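Local coordinates for protein acetylene hydratase Ahy (Pelobacter acetylenicus, PDB 2E7Z) that catalyses the hydration of acetylene to acetaldehyde with a tungsten-bis(molybdopterin guanine dinucleotide) cofactor and one [4Fe-4S] cluster, at residues Ser8-Cys13 and Ser606-Cys611; Glu18-Ala21 and Ile25-Lys28; Ile78-Ala83 and Ala485-Asp490; Thr118-Met123 and Leu360-Met365; Gly144-Arg147 and Ser152-Phe155. All blocks are in the same frame, centred on the assembly; numbering follows the deposited sequence.

Overall arrangement
From the N terminus, the cluster-binding loop 8-13 waits almost the whole length of the chain for its partner: interaction 1 ties it to 606-611, in the dinucleotide-binding region near the C terminus, and the other four contacts fall within this span. Interaction 2 is a local beta hairpin at the surface, complete before interaction 3 opens. Interaction 3 joins the start of helix 80-98 to the loop leading into helix 491-501, and interaction 4, helix 118-126 with the short helix at 362-365, lies within it. Interaction 5, helix 140-150 against the chain that follows it, lies within interaction 4 and packs on it: M365 CE reaches R147 NH1 and the CA of G144.

Interaction 1: residues Ser8-Cys13 and Ser606-Cys611; sequences SCDINC and SNFQSC. With MGD (2-amino-5,6-dimercapto-7-methyl-3,7,8a,9-tetrahydro-8-oxa-1,3,9,10-tetraaza-anthracen-4-one guanosine dinucleotide), chain F; SF4 (iron/sulfur cluster), chain D.
C9 packs on the face of F608 where the [4Fe-4S] cluster loop of this DMSO reductase-family enzyme touches the loop that holds a pterin. C9 CA sits over the centre of the F608 ring, 3.9 Å from the centroid and 10° off the normal, a CH-pi contact, while CG of Q609 covers the opposite face. The phenyl ring is thus clamped between its own neighbour and the cluster loop. A chi1 of 170°, with CG opposite the backbone N, brings the F608 ring up to C9, where CD1 lies 3.4 Å from C9 CB. Separately, F608 CB lies 3.4 Å from S8 O, a carbonyl that accepts a hydrogen bond from Y612 OH. In C9, chi1 88° sends SG to iron FE4 of the cluster, while CB, set by the backbone, rests on F608 CD1; C13 SG ligates FE3. The side chain of D10, the active-site residue, crosses that of F608 at about a right angle; OD1 is 3.9 Å from CE1 and is hydrogen-bonded to W176 NE1. The backbone beside F608 reads the pterin chiefly through Q609 N, which donates to MGD O17 at 2.7 Å; MGD N18 also donates to N607 O, at a doubtfully short distance. A type II' turn runs from F608 to C611, closed by C611 N donating to F608 O at 2.8 Å.

Interaction 2: residues Glu18-Ala21 and Ile25-Lys28; sequences EVKA and IQTK
E18 and Q26 form an antiparallel hydrogen-bonded pair, with E18 N donating to Q26 O and Q26 N to E18 O, both at 2.9 Å. Next to it V19 and I25 make a non-hydrogen-bonded pair, their CA atoms 4.4 Å apart, and I25 CA adds a CA-H...O contact to E18 O. The side chains of E18 and Q26 lie on one face of this beta hairpin, those of V19 and I25 on the other, where V19 CG2 approaches I25 CG1 at 4.2 Å. In one of its two conformers, so that the contact is tentative, K20, just past the strand, swings back over Q26. Its chain is extended beyond CG, so that CE lies 3.4 Å from Q26 CB and NZ donates to Q26 OE1 at 3.1 Å. The ammonium comes from above the amide, 58° out of the carbonyl plane, and so misses the lone pairs. This is a surface contact, and the strands 14-19 and 25-29 belong to a three-stranded antiparallel sheet, with 14-19 in the middle and 2-5 on its far side. V19 and I25 pack on V482, while T27 OG1 bonds to S46 O in helix 44-47 and I25 N to D50 of helix 49-53.

Interaction 3: residues Ile78-Ala83 and Ala485-Asp490; sequences ISWDQA and AGEAKD
The indole NE1 of W80 donates to E487 O at 2.8 Å, a bond that joins the first turn of helix 80-98 to the type II' turn A485-A488, which leads toward helix 491-501. The carbonyl points almost straight at the nitrogen, with a C=O...N angle of 160°, and sits at the ring edge, tilted 18° from the indole plane. K489 covers one face of the same indole. Its CG lies 3.6 Å from the centroid of the five-membered ring, a CH-pi contact displaced toward the rim, and CB rests 3.6 Å from CZ2 on the benzene side. The K489 chain bends at chi2 (-73°), folding CE back to 3.9 Å from CD1; beyond it NZ makes a long salt bridge to E487 OE2. E487 is bent at chi2 too, which sets its carboxylate beside the indole, OE1 being 3.6 Å from CD1. E487 thus touches the indole with both its carbonyl, at the edge, and its carboxylate, beside CD1, while Y493 makes an edge-to-face contact with the W80 rings and L454 and P455 of strand 452-455 pack on them. At the helix start S79 is the N-cap, its OG accepting from Q82 N. A water also serves this end: it accepts from W80 N and donates to E487 OE1 at 2.7 Å.

Interaction 4: residues Thr118-Met123 and Leu360-Met365; sequences TLRRFM and LTYTGM
Y362 and R120 make this contact alone, two long side chains coming from opposite directions, their CA atoms 13.0 Å apart. Along the segment from L360, the backbone of that residue pairs with M388. T361 then takes the N-cap position of a weakly bonded helix at about 362-365: its OG1 accepts a weak bond from T363 N and is itself hydrogen-bonded to the carbonyl P358 O. Y362 follows, CG anti to the carbonyl carbon (chi1 -73°), which sends the phenol out from the helix start toward R120. Its OH stands 3.1 Å from R120 NH2, and the same nitrogen lies 3.6 Å from CZ. The guanidinium and ring planes are 68° apart, and NH2 approaches the ring obliquely. The R120 chain is bent at both chi2 and chi3, curling the guanidinium so that NH1 reaches A386 O and NH2 reaches F387 O. Those two carbonyls fix the group, while the phenol OH is bonded to H340 ND1 and K348 makes a cation-pi contact with the Y362 ring. Farther along, T363 O bonds to S366 OG, and M365 N donates back to T361 O. Helix 118-126 itself packs L119, R120 and M123 on W131 of strand 131-132, an edge strand of the mixed seven-stranded sheet, and T118, L119 and F122 on helix 491-501.

Interaction 5: residues Gly144-Arg147 and Ser152-Phe155; sequences GVHR and SYSF
Helix 140-150 and the chain that leaves its C-terminal end fold back on each other here, H146 and R147 lying against S152, Y153 and S154. The central bond is from S154 N to H146 ND1, 3.0 Å long; the amide is tilted 19° from the imidazole plane. ND1 is the acceptor and therefore the unprotonated nitrogen. H146 places CG anti to its carbonyl carbon (chi1 -78°), which directs the edge of the ring at S154 N. Its CB lies 3.7 Å from both S152 O and Y153 CA. Y153 CD1 covers one imidazole face, 3.6 Å above its plane and displaced toward the rim. The two rings meet obliquely, their planes 35° apart and centroids 4.9 Å from each other. In the fold, the helix is followed by a short loop into strand 154-156 of a two-stranded antiparallel sheet, whose other strand is 322-324; F155 pairs with I323, and Y153 with G325 extends the pairing beyond the strand. S154 OG, 3.3 Å from H146 CE1, bonds to E322 OE1, so the serine next to the imidazole is held by the partner strand, and S152 OG likewise bonds to G325 O. On the helix side H146 also touches C308 and R311 of helix 300-314. R147 adds a lighter contact, its CG 3.7 Å from S152 N, while Y153 N is taken up by N383 OD1 and its ring packs against T142 and A143 one helical turn before H146.

Interaction 1: residues Ser8-Cys13 and Ser606-Cys611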
# COMPACT_ATOMS: atom_id res chain seq x y z
N SER A 8 13.94 -3.47 1.83
CA SER A 8 13.39 -4.55 2.65
C SER A 8 12.02 -4.18 3.22
O SER A 8 11.28 -5.06 3.64
CB SER A 8 14.37 -4.98 3.75
OG SER A 8 15.38 -5.84 3.23
N CYS A 9 11.68 -2.89 3.20
CA CYS A 9 10.30 -2.47 3.35
C CYS A 9 10.19 -1.14 2.60
O CYS A 9 11.18 -0.65 2.05
CB CYS A 9 9.81 -2.39 4.81
SG CYS A 9 10.06 -0.84 5.73
N ASP A 10 9.00 -0.58 2.59
CA ASP A 10 8.72 0.50 1.64
C ASP A 10 9.02 1.93 2.10
O ASP A 10 8.88 2.87 1.31
CB ASP A 10 7.29 0.38 1.10
CG ASP A 10 6.22 0.44 2.17
OD1 ASP A 10 6.51 0.26 3.39
OD2 ASP A 10 5.04 0.64 1.77
N ILE A 11 9.47 2.12 3.34
CA ILE A 11 9.83 3.47 3.75
C ILE A 11 11.17 3.89 3.15
O ILE A 11 11.43 5.08 2.99
CB ILE A 11 9.80 3.67 5.29
CG1 ILE A 11 9.68 5.16 5.66
CG2 ILE A 11 11.01 3.04 5.94
CD1 ILE A 11 8.49 5.89 5.05
N ASN A 12 12.01 2.90 2.79
CA ASN A 12 13.21 3.13 1.98
C ASN A 12 14.27 4.01 2.66
O ASN A 12 14.83 4.94 2.03
CB ASN A 12 12.82 3.73 0.62
CG ASN A 12 12.13 2.73 -0.34
OD1 ASN A 12 11.70 3.16 -1.40
ND2 ASN A 12 12.08 1.43 -0.00
N CYS A 13 14.57 3.71 3.92
CA CYS A 13 15.75 4.28 4.58
C CYS A 13 16.96 4.11 3.68
O CYS A 13 17.14 3.05 3.07
CB CYS A 13 16.07 3.51 5.85
SG CYS A 13 14.69 3.35 7.02
N SER A 606 10.31 -8.37 12.42
CA SER A 606 11.23 -9.23 11.67
C SER A 606 10.77 -9.62 10.27
O SER A 606 11.53 -10.28 9.54
CB SER A 606 11.53 -10.51 12.46
OG SER A 606 10.33 -11.14 12.89
N ASN A 607 9.55 -9.24 9.88
CA ASN A 607 9.05 -9.59 8.54
C ASN A 607 8.42 -8.40 7.89
O ASN A 607 8.08 -7.42 8.55
CB ASN A 607 8.10 -10.81 8.59
CG ASN A 607 6.96 -10.63 9.57
OD1 ASN A 607 6.10 -9.77 9.39
ND2 ASN A 607 6.95 -11.46 10.64
N PHE A 608 8.29 -8.46 6.56
CA PHE A 608 7.62 -7.38 5.84
C PHE A 608 6.53 -8.04 5.03
O PHE A 608 6.82 -8.80 4.12
CB PHE A 608 8.59 -6.60 4.93
CG PHE A 608 7.89 -5.64 3.99
CD1 PHE A 608 7.20 -4.53 4.48
CD2 PHE A 608 7.89 -5.88 2.62
CE1 PHE A 608 6.54 -3.64 3.61
CE2 PHE A 608 7.22 -5.00 1.74
CZ PHE A 608 6.55 -3.89 2.25
N GLN A 609 5.26 -7.77 5.36
CA GLN A 609 4.16 -8.40 4.64
C GLN A 609 4.36 -9.91 4.65
O GLN A 609 4.55 -10.44 5.73
CB GLN A 609 4.01 -7.82 3.22
CG GLN A 609 3.90 -6.29 3.23
CD GLN A 609 2.58 -5.78 3.77
OE1 GLN A 609 1.58 -6.49 3.80
NE2 GLN A 609 2.56 -4.52 4.16
N SER A 610 4.36 -10.60 3.51
CA SER A 610 4.59 -12.04 3.52
C SER A 610 6.05 -12.45 3.35
O SER A 610 6.31 -13.61 3.08
CB SER A 610 3.71 -12.73 2.46
OG SER A 610 4.22 -12.53 1.14
N CYS A 611 6.96 -11.48 3.49
CA CYS A 611 8.38 -11.68 3.17
C CYS A 611 9.20 -12.02 4.39
O CYS A 611 8.93 -11.56 5.51
CB CYS A 611 9.00 -10.42 2.57
SG CYS A 611 8.10 -9.76 1.12
PB MGD F . 0.21 -2.19 12.06
O1B MGD F . 1.53 -2.50 12.72
O2B MGD F . -0.47 -3.28 11.28
O3B MGD F . 0.37 -0.95 11.06
O3A MGD F . 2.11 0.38 9.86
PA MGD F . 1.24 0.40 11.20
O1A MGD F . 0.23 1.51 11.08
O2A MGD F . 2.21 0.41 12.38
O5' MGD F . -0.81 -1.66 13.19
C5' MGD F . -0.33 -0.61 14.02
C4' MGD F . -1.43 -0.19 14.97
O4' MGD F . -2.63 0.11 14.24
C3' MGD F . -1.78 -1.30 15.96
O3' MGD F . -1.35 -0.92 17.26
C2' MGD F . -3.28 -1.43 15.88
O2' MGD F . -3.92 -1.51 17.16
C1' MGD F . -3.67 -0.15 15.16
N9 MGD F . -5.00 -0.20 14.53
C8 MGD F . -5.61 -1.25 13.96
N7 MGD F . -6.84 -0.93 13.48
C5 MGD F . -7.03 0.37 13.79
C6 MGD F . -8.10 1.37 13.59
O6 MGD F . -9.18 1.05 13.05
N1 MGD F . -7.89 2.62 14.04
C2 MGD F . -6.75 3.00 14.65
N2 MGD F . -6.61 4.29 15.05
N3 MGD F . -5.72 2.13 14.85
C4 MGD F . -5.81 0.85 14.46
C10 MGD F . 1.64 -0.05 8.58
C11 MGD F . 2.90 -0.02 7.72
O11 MGD F . 3.94 -0.75 8.38
C12 MGD F . 2.68 -0.54 6.32
S12 MGD F . 1.21 -0.28 5.51
C13 MGD F . 3.64 -1.23 5.67
S13 MGD F . 3.51 -1.69 4.04
C14 MGD F . 4.88 -1.66 6.38
N15 MGD F . 4.77 -3.05 6.80
C16 MGD F . 5.68 -3.52 7.68
C17 MGD F . 5.95 -4.95 7.90
O17 MGD F . 5.32 -5.83 7.26
N18 MGD F . 6.89 -5.29 8.81
C19 MGD F . 7.57 -4.37 9.53
N19 MGD F . 8.50 -4.80 10.41
N20 MGD F . 7.37 -3.03 9.39
C21 MGD F . 6.46 -2.57 8.51
N22 MGD F . 6.25 -1.25 8.37
C23 MGD F . 5.13 -0.76 7.60
FE1 SF4 D . 14.12 -1.30 8.04
FE2 SF4 D . 14.87 -1.08 5.47
FE3 SF4 D . 14.15 1.12 6.87
FE4 SF4 D . 12.30 -0.67 6.12
S1 SF4 D . 13.51 0.60 4.71
S2 SF4 D . 12.48 0.34 8.21
S3 SF4 D . 13.47 -2.66 6.27
S4 SF4 D . 15.97 -0.22 7.31

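Interaction 2: residues Glu18-Ala21 and Ile25-Lys28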
# COMPACT_ATOMS: atom_id res chain seq x y z
N GLU A 18 28.58 -2.70 2.52
CA GLU A 18 29.93 -3.03 2.12
C GLU A 18 30.09 -4.54 2.01
O GLU A 18 29.64 -5.28 2.87
CB GLU A 18 30.92 -2.50 3.15
CG GLU A 18 32.35 -2.56 2.67
CD GLU A 18 33.33 -2.03 3.70
OE1 GLU A 18 32.97 -1.92 4.90
OE2 GLU A 18 34.48 -1.73 3.29
N VAL A 19 30.74 -4.97 0.93
CA VAL A 19 31.07 -6.38 0.75
C VAL A 19 32.32 -6.70 1.57
O VAL A 19 33.35 -6.05 1.40
CB VAL A 19 31.34 -6.71 -0.72
CG1 VAL A 19 31.53 -8.19 -0.92
CG2 VAL A 19 30.18 -6.22 -1.58
N LYS A 20 32.20 -7.67 2.46
CA LYS A 20 33.32 -8.10 3.30
C LYS A 20 34.22 -9.07 2.53
O LYS A 20 33.86 -9.53 1.45
CB LYS A 20 32.81 -8.73 4.59
CG LYS A 20 32.22 -7.71 5.55
CD LYS A 20 31.38 -8.39 6.62
CE LYS A 20 31.15 -7.46 7.80
NZ LYS A 20 30.12 -7.99 8.74
N ALA A 21 35.39 -9.37 3.10
CA ALA A 21 36.37 -10.23 2.42
C ALA A 21 35.80 -11.58 1.97
O ALA A 21 36.13 -12.07 0.89
CB ALA A 21 37.61 -10.43 3.27
N ILE A 25 27.59 -9.37 2.49
CA ILE A 25 27.32 -7.94 2.49
C ILE A 25 26.87 -7.49 3.86
O ILE A 25 25.83 -7.96 4.38
CB ILE A 25 26.26 -7.55 1.42
CG1 ILE A 25 26.71 -8.05 0.05
CG2 ILE A 25 26.04 -6.03 1.45
CD1 ILE A 25 25.66 -7.93 -1.04
N GLN A 26 27.62 -6.57 4.45
CA GLN A 26 27.25 -5.98 5.71
C GLN A 26 26.50 -4.68 5.45
O GLN A 26 26.99 -3.81 4.72
CB GLN A 26 28.50 -5.73 6.56
CG GLN A 26 28.24 -4.92 7.81
CD GLN A 26 29.52 -4.48 8.48
OE1 GLN A 26 29.87 -4.99 9.54
NE2 GLN A 26 30.25 -3.55 7.85
N THR A 27 25.31 -4.57 6.03
CA THR A 27 24.51 -3.35 5.96
C THR A 27 24.47 -2.66 7.33
O THR A 27 24.40 -3.34 8.36
CB THR A 27 23.08 -3.64 5.51
OG1 THR A 27 22.59 -4.76 6.27
CG2 THR A 27 23.04 -3.97 4.02
N LYS A 28 24.56 -1.34 7.33
CA LYS A 28 24.51 -0.55 8.56
C LYS A 28 23.86 0.81 8.33
O LYS A 28 23.68 1.24 7.19
CB LYS A 28 25.90 -0.39 9.16
CG LYS A 28 26.88 0.40 8.32
CD LYS A 28 28.24 0.49 9.01
CE LYS A 28 28.78 -0.89 9.40
NZ LYS A 28 30.19 -0.83 9.88

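Interaction 3: residues Ile78-Ala83 and Ala485-Asp490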
# COMPACT_ATOMS: atom_id res chain seq x y z
N ILE A 78 14.60 -23.82 -16.75
CA ILE A 78 14.76 -23.47 -18.17
C ILE A 78 15.52 -22.15 -18.29
O ILE A 78 15.81 -21.51 -17.29
CB ILE A 78 13.42 -23.45 -19.00
CG1 ILE A 78 12.34 -22.57 -18.37
CG2 ILE A 78 12.94 -24.89 -19.31
CD1 ILE A 78 11.22 -22.23 -19.37
N SER A 79 15.83 -21.76 -19.52
CA SER A 79 16.54 -20.51 -19.78
C SER A 79 15.56 -19.35 -19.77
O SER A 79 14.38 -19.55 -20.00
CB SER A 79 17.22 -20.56 -21.16
OG SER A 79 16.27 -20.68 -22.21
N TRP A 80 16.06 -18.14 -19.51
CA TRP A 80 15.23 -16.93 -19.74
C TRP A 80 14.69 -16.88 -21.17
O TRP A 80 13.52 -16.58 -21.40
CB TRP A 80 16.04 -15.67 -19.44
CG TRP A 80 15.99 -15.26 -18.01
CD1 TRP A 80 16.89 -15.58 -17.02
CD2 TRP A 80 14.96 -14.48 -17.38
NE1 TRP A 80 16.48 -15.02 -15.81
CE2 TRP A 80 15.30 -14.34 -16.01
CE3 TRP A 80 13.79 -13.87 -17.85
CZ2 TRP A 80 14.53 -13.60 -15.12
CZ3 TRP A 80 13.01 -13.13 -16.94
CH2 TRP A 80 13.39 -13.00 -15.60
N ASP A 81 15.56 -17.19 -22.14
CA ASP A 81 15.17 -17.10 -23.54
C ASP A 81 13.99 -18.03 -23.85
O ASP A 81 13.01 -17.62 -24.50
CB ASP A 81 16.39 -17.46 -24.42
CG ASP A 81 16.14 -17.24 -25.91
OD1 ASP A 81 15.75 -16.12 -26.27
OD2 ASP A 81 16.37 -18.19 -26.71
N GLN A 82 14.07 -19.28 -23.38
CA GLN A 82 13.00 -20.23 -23.63
C GLN A 82 11.73 -19.87 -22.85
O GLN A 82 10.62 -19.96 -23.38
CB GLN A 82 13.44 -21.65 -23.31
CG GLN A 82 12.40 -22.69 -23.72
CD GLN A 82 12.21 -22.79 -25.25
OE1 GLN A 82 13.09 -22.44 -26.04
NE2 GLN A 82 11.05 -23.30 -25.65
N ALA A 83 11.90 -19.45 -21.59
CA ALA A 83 10.75 -19.03 -20.80
C ALA A 83 10.02 -17.89 -21.48
O ALA A 83 8.82 -17.94 -21.61
CB ALA A 83 11.19 -18.61 -19.39
N ALA A 485 22.83 -12.44 -8.21
CA ALA A 485 23.21 -13.85 -8.10
C ALA A 485 22.55 -14.69 -9.19
O ALA A 485 21.47 -14.37 -9.68
CB ALA A 485 22.88 -14.39 -6.73
N GLY A 486 23.22 -15.77 -9.58
CA GLY A 486 22.66 -16.75 -10.50
C GLY A 486 22.20 -16.09 -11.78
O GLY A 486 22.92 -15.24 -12.34
N GLU A 487 20.97 -16.41 -12.20
CA GLU A 487 20.38 -15.82 -13.39
C GLU A 487 19.26 -14.85 -13.01
O GLU A 487 18.34 -14.63 -13.79
CB GLU A 487 19.86 -16.91 -14.34
CG GLU A 487 20.94 -17.48 -15.24
CD GLU A 487 21.19 -16.58 -16.43
OE1 GLU A 487 20.33 -16.54 -17.35
OE2 GLU A 487 22.25 -15.90 -16.45
N ALA A 488 19.36 -14.25 -11.82
CA ALA A 488 18.33 -13.23 -11.46
C ALA A 488 18.46 -12.03 -12.38
O ALA A 488 19.55 -11.60 -12.73
CB ALA A 488 18.53 -12.84 -10.01
N LYS A 489 17.32 -11.49 -12.79
CA LYS A 489 17.34 -10.39 -13.73
C LYS A 489 16.43 -9.29 -13.21
O LYS A 489 15.58 -9.52 -12.36
CB LYS A 489 16.83 -10.82 -15.12
CG LYS A 489 17.57 -11.96 -15.81
CD LYS A 489 18.91 -11.56 -16.31
CE LYS A 489 19.61 -12.76 -16.98
NZ LYS A 489 21.05 -12.49 -17.16
N ASP A 490 16.59 -8.13 -13.81
CA ASP A 490 15.78 -6.98 -13.43
C ASP A 490 14.40 -6.93 -14.09
O ASP A 490 14.16 -7.59 -15.10
CB ASP A 490 16.57 -5.70 -13.65
CG ASP A 490 16.67 -5.31 -15.08
OD1 ASP A 490 15.69 -4.73 -15.57
OD2 ASP A 490 17.72 -5.53 -15.72
O HOH W 1 18.69 -18.46 -18.21

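Interaction 4: residues Thr118-Met123 and Leu360-Met365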
# COMPACT_ATOMS: atom_id res chain seq x y z
N THR A 118 7.63 1.46 -17.66
CA THR A 118 7.56 0.57 -18.80
C THR A 118 6.58 -0.59 -18.63
O THR A 118 6.18 -1.18 -19.63
CB THR A 118 8.96 0.03 -19.21
OG1 THR A 118 9.53 -0.73 -18.14
CG2 THR A 118 9.88 1.18 -19.60
N LEU A 119 6.17 -0.90 -17.39
CA LEU A 119 5.19 -1.93 -17.21
C LEU A 119 3.83 -1.51 -17.75
O LEU A 119 3.24 -2.22 -18.54
CB LEU A 119 5.15 -2.39 -15.74
CG LEU A 119 4.21 -3.54 -15.39
CD1 LEU A 119 2.72 -3.15 -15.20
CD2 LEU A 119 4.35 -4.76 -16.33
N ARG A 120 3.34 -0.35 -17.32
CA ARG A 120 2.06 0.10 -17.88
C ARG A 120 2.22 0.45 -19.37
O ARG A 120 1.28 0.30 -20.14
CB ARG A 120 1.45 1.29 -17.12
CG ARG A 120 1.06 0.94 -15.70
CD ARG A 120 -0.05 -0.11 -15.58
NE ARG A 120 -1.40 0.25 -16.07
CZ ARG A 120 -2.30 0.87 -15.32
NH1 ARG A 120 -2.00 1.35 -14.11
NH2 ARG A 120 -3.50 1.10 -15.86
N ARG A 121 3.42 0.90 -19.77
CA ARG A 121 3.71 1.12 -21.19
C ARG A 121 3.39 -0.14 -21.99
O ARG A 121 2.65 -0.11 -22.99
CB ARG A 121 5.14 1.57 -21.36
CG ARG A 121 5.56 1.98 -22.77
CD ARG A 121 7.02 2.37 -22.71
NE ARG A 121 7.54 2.89 -23.98
CZ ARG A 121 7.57 4.19 -24.32
NH1 ARG A 121 7.09 5.12 -23.48
NH2 ARG A 121 8.06 4.57 -25.51
N PHE A 122 3.95 -1.26 -21.55
CA PHE A 122 3.69 -2.54 -22.18
C PHE A 122 2.21 -2.90 -22.20
O PHE A 122 1.67 -3.27 -23.25
CB PHE A 122 4.50 -3.63 -21.44
CG PHE A 122 4.17 -5.03 -21.85
CD1 PHE A 122 4.65 -5.55 -23.05
CD2 PHE A 122 3.42 -5.86 -21.02
CE1 PHE A 122 4.32 -6.82 -23.46
CE2 PHE A 122 3.12 -7.17 -21.40
CZ PHE A 122 3.57 -7.64 -22.63
N MET A 123 1.55 -2.78 -21.04
CA MET A 123 0.14 -3.13 -20.98
C MET A 123 -0.69 -2.22 -21.90
O MET A 123 -1.62 -2.70 -22.55
CB MET A 123 -0.40 -3.03 -19.56
CG MET A 123 0.24 -4.07 -18.63
SD MET A 123 -0.54 -4.02 -16.99
CE MET A 123 -2.14 -4.81 -17.36
N LEU A 360 -11.61 4.33 -8.78
CA LEU A 360 -10.16 4.27 -8.98
C LEU A 360 -9.72 3.83 -10.38
O LEU A 360 -8.51 3.76 -10.68
CB LEU A 360 -9.54 3.41 -7.87
CG LEU A 360 -9.65 3.99 -6.44
CD1 LEU A 360 -9.28 2.98 -5.36
CD2 LEU A 360 -8.86 5.34 -6.29
N THR A 361 -10.70 3.56 -11.24
CA THR A 361 -10.45 3.24 -12.63
C THR A 361 -10.16 4.48 -13.46
O THR A 361 -10.38 5.60 -13.01
CB THR A 361 -11.62 2.48 -13.30
OG1 THR A 361 -12.73 3.40 -13.48
CG2 THR A 361 -12.05 1.24 -12.49
N TYR A 362 -9.70 4.26 -14.69
CA TYR A 362 -9.61 5.38 -15.65
C TYR A 362 -10.90 6.19 -15.69
O TYR A 362 -10.86 7.44 -15.75
CB TYR A 362 -9.36 4.90 -17.06
CG TYR A 362 -7.97 4.39 -17.32
CD1 TYR A 362 -6.90 5.29 -17.48
CD2 TYR A 362 -7.72 3.02 -17.46
CE1 TYR A 362 -5.62 4.83 -17.76
CE2 TYR A 362 -6.42 2.54 -17.71
CZ TYR A 362 -5.39 3.45 -17.87
OH TYR A 362 -4.12 3.03 -18.16
N THR A 363 -12.03 5.50 -15.71
CA THR A 363 -13.32 6.21 -15.86
C THR A 363 -13.58 7.08 -14.63
O THR A 363 -13.97 8.25 -14.74
CB THR A 363 -14.47 5.22 -16.04
OG1 THR A 363 -14.30 4.57 -17.29
CG2 THR A 363 -15.83 5.93 -15.98
N GLY A 364 -13.42 6.51 -13.44
CA GLY A 364 -13.67 7.27 -12.22
C GLY A 364 -12.76 8.47 -12.03
O GLY A 364 -13.16 9.48 -11.45
N MET A 365 -11.52 8.37 -12.52
CA MET A 365 -10.53 9.41 -12.34
C MET A 365 -10.59 10.44 -13.50
O MET A 365 -9.88 11.46 -13.48
CB MET A 365 -9.13 8.78 -12.21
CG MET A 365 -8.99 7.79 -11.04
SD MET A 365 -9.10 8.64 -9.46
CE MET A 365 -7.45 9.35 -9.39

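Interaction 5: residues Gly144-Arg147 and Ser152-Phe155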
# COMPACT_ATOMS: atom_id res chain seq x y z
N GLY A 144 -6.07 8.50 -4.76
CA GLY A 144 -7.32 8.83 -5.47
C GLY A 144 -8.20 9.81 -4.69
O GLY A 144 -8.72 10.78 -5.25
N VAL A 145 -8.35 9.55 -3.39
CA VAL A 145 -9.16 10.41 -2.54
C VAL A 145 -8.52 11.80 -2.41
O VAL A 145 -9.20 12.83 -2.50
CB VAL A 145 -9.43 9.80 -1.16
CG1 VAL A 145 -10.27 10.76 -0.31
CG2 VAL A 145 -10.17 8.47 -1.28
N HIS A 146 -7.21 11.83 -2.21
CA HIS A 146 -6.50 13.12 -2.16
C HIS A 146 -6.67 13.88 -3.46
O HIS A 146 -6.84 15.10 -3.46
CB HIS A 146 -5.01 12.92 -1.93
CG HIS A 146 -4.64 12.63 -0.52
ND1 HIS A 146 -3.51 13.16 0.08
CD2 HIS A 146 -5.19 11.80 0.40
CE1 HIS A 146 -3.41 12.70 1.31
NE2 HIS A 146 -4.42 11.87 1.53
N ARG A 147 -6.66 13.17 -4.57
CA ARG A 147 -6.75 13.82 -5.87
C ARG A 147 -8.10 14.45 -6.15
O ARG A 147 -8.18 15.57 -6.67
CB ARG A 147 -6.38 12.84 -6.95
CG ARG A 147 -4.89 12.66 -6.97
CD ARG A 147 -4.50 11.82 -8.10
NE ARG A 147 -4.72 12.49 -9.38
CZ ARG A 147 -4.64 11.88 -10.55
NH1 ARG A 147 -4.32 10.57 -10.61
NH2 ARG A 147 -4.85 12.61 -11.65
N SER A 152 -3.74 16.03 -5.81
CA SER A 152 -2.45 15.36 -5.64
C SER A 152 -2.32 14.89 -4.21
O SER A 152 -2.76 15.58 -3.27
CB SER A 152 -1.33 16.36 -5.95
OG SER A 152 -0.07 15.72 -5.98
N TYR A 153 -1.69 13.72 -4.04
CA TYR A 153 -1.44 13.11 -2.75
C TYR A 153 -0.47 13.96 -1.92
O TYR A 153 0.53 14.45 -2.45
CB TYR A 153 -0.93 11.68 -2.98
CG TYR A 153 -0.53 10.89 -1.77
CD1 TYR A 153 -1.48 10.32 -0.91
CD2 TYR A 153 0.82 10.69 -1.48
CE1 TYR A 153 -1.07 9.56 0.19
CE2 TYR A 153 1.24 9.95 -0.39
CZ TYR A 153 0.30 9.38 0.45
OH TYR A 153 0.75 8.65 1.52
N SER A 154 -0.80 14.17 -0.64
CA SER A 154 0.01 15.06 0.19
C SER A 154 1.00 14.29 1.05
O SER A 154 0.85 13.07 1.28
CB SER A 154 -0.87 15.99 1.05
OG SER A 154 -1.49 15.30 2.12
N PHE A 155 2.01 15.04 1.51
CA PHE A 155 3.11 14.53 2.32
C PHE A 155 3.28 15.40 3.54
O PHE A 155 3.51 16.61 3.42
CB PHE A 155 4.41 14.51 1.51
CG PHE A 155 4.33 13.63 0.30
CD1 PHE A 155 4.73 12.30 0.39
CD2 PHE A 155 3.81 14.10 -0.90
CE1 PHE A 155 4.62 11.45 -0.73
CE2 PHE A 155 3.70 13.27 -2.01
CZ PHE A 155 4.10 11.94 -1.92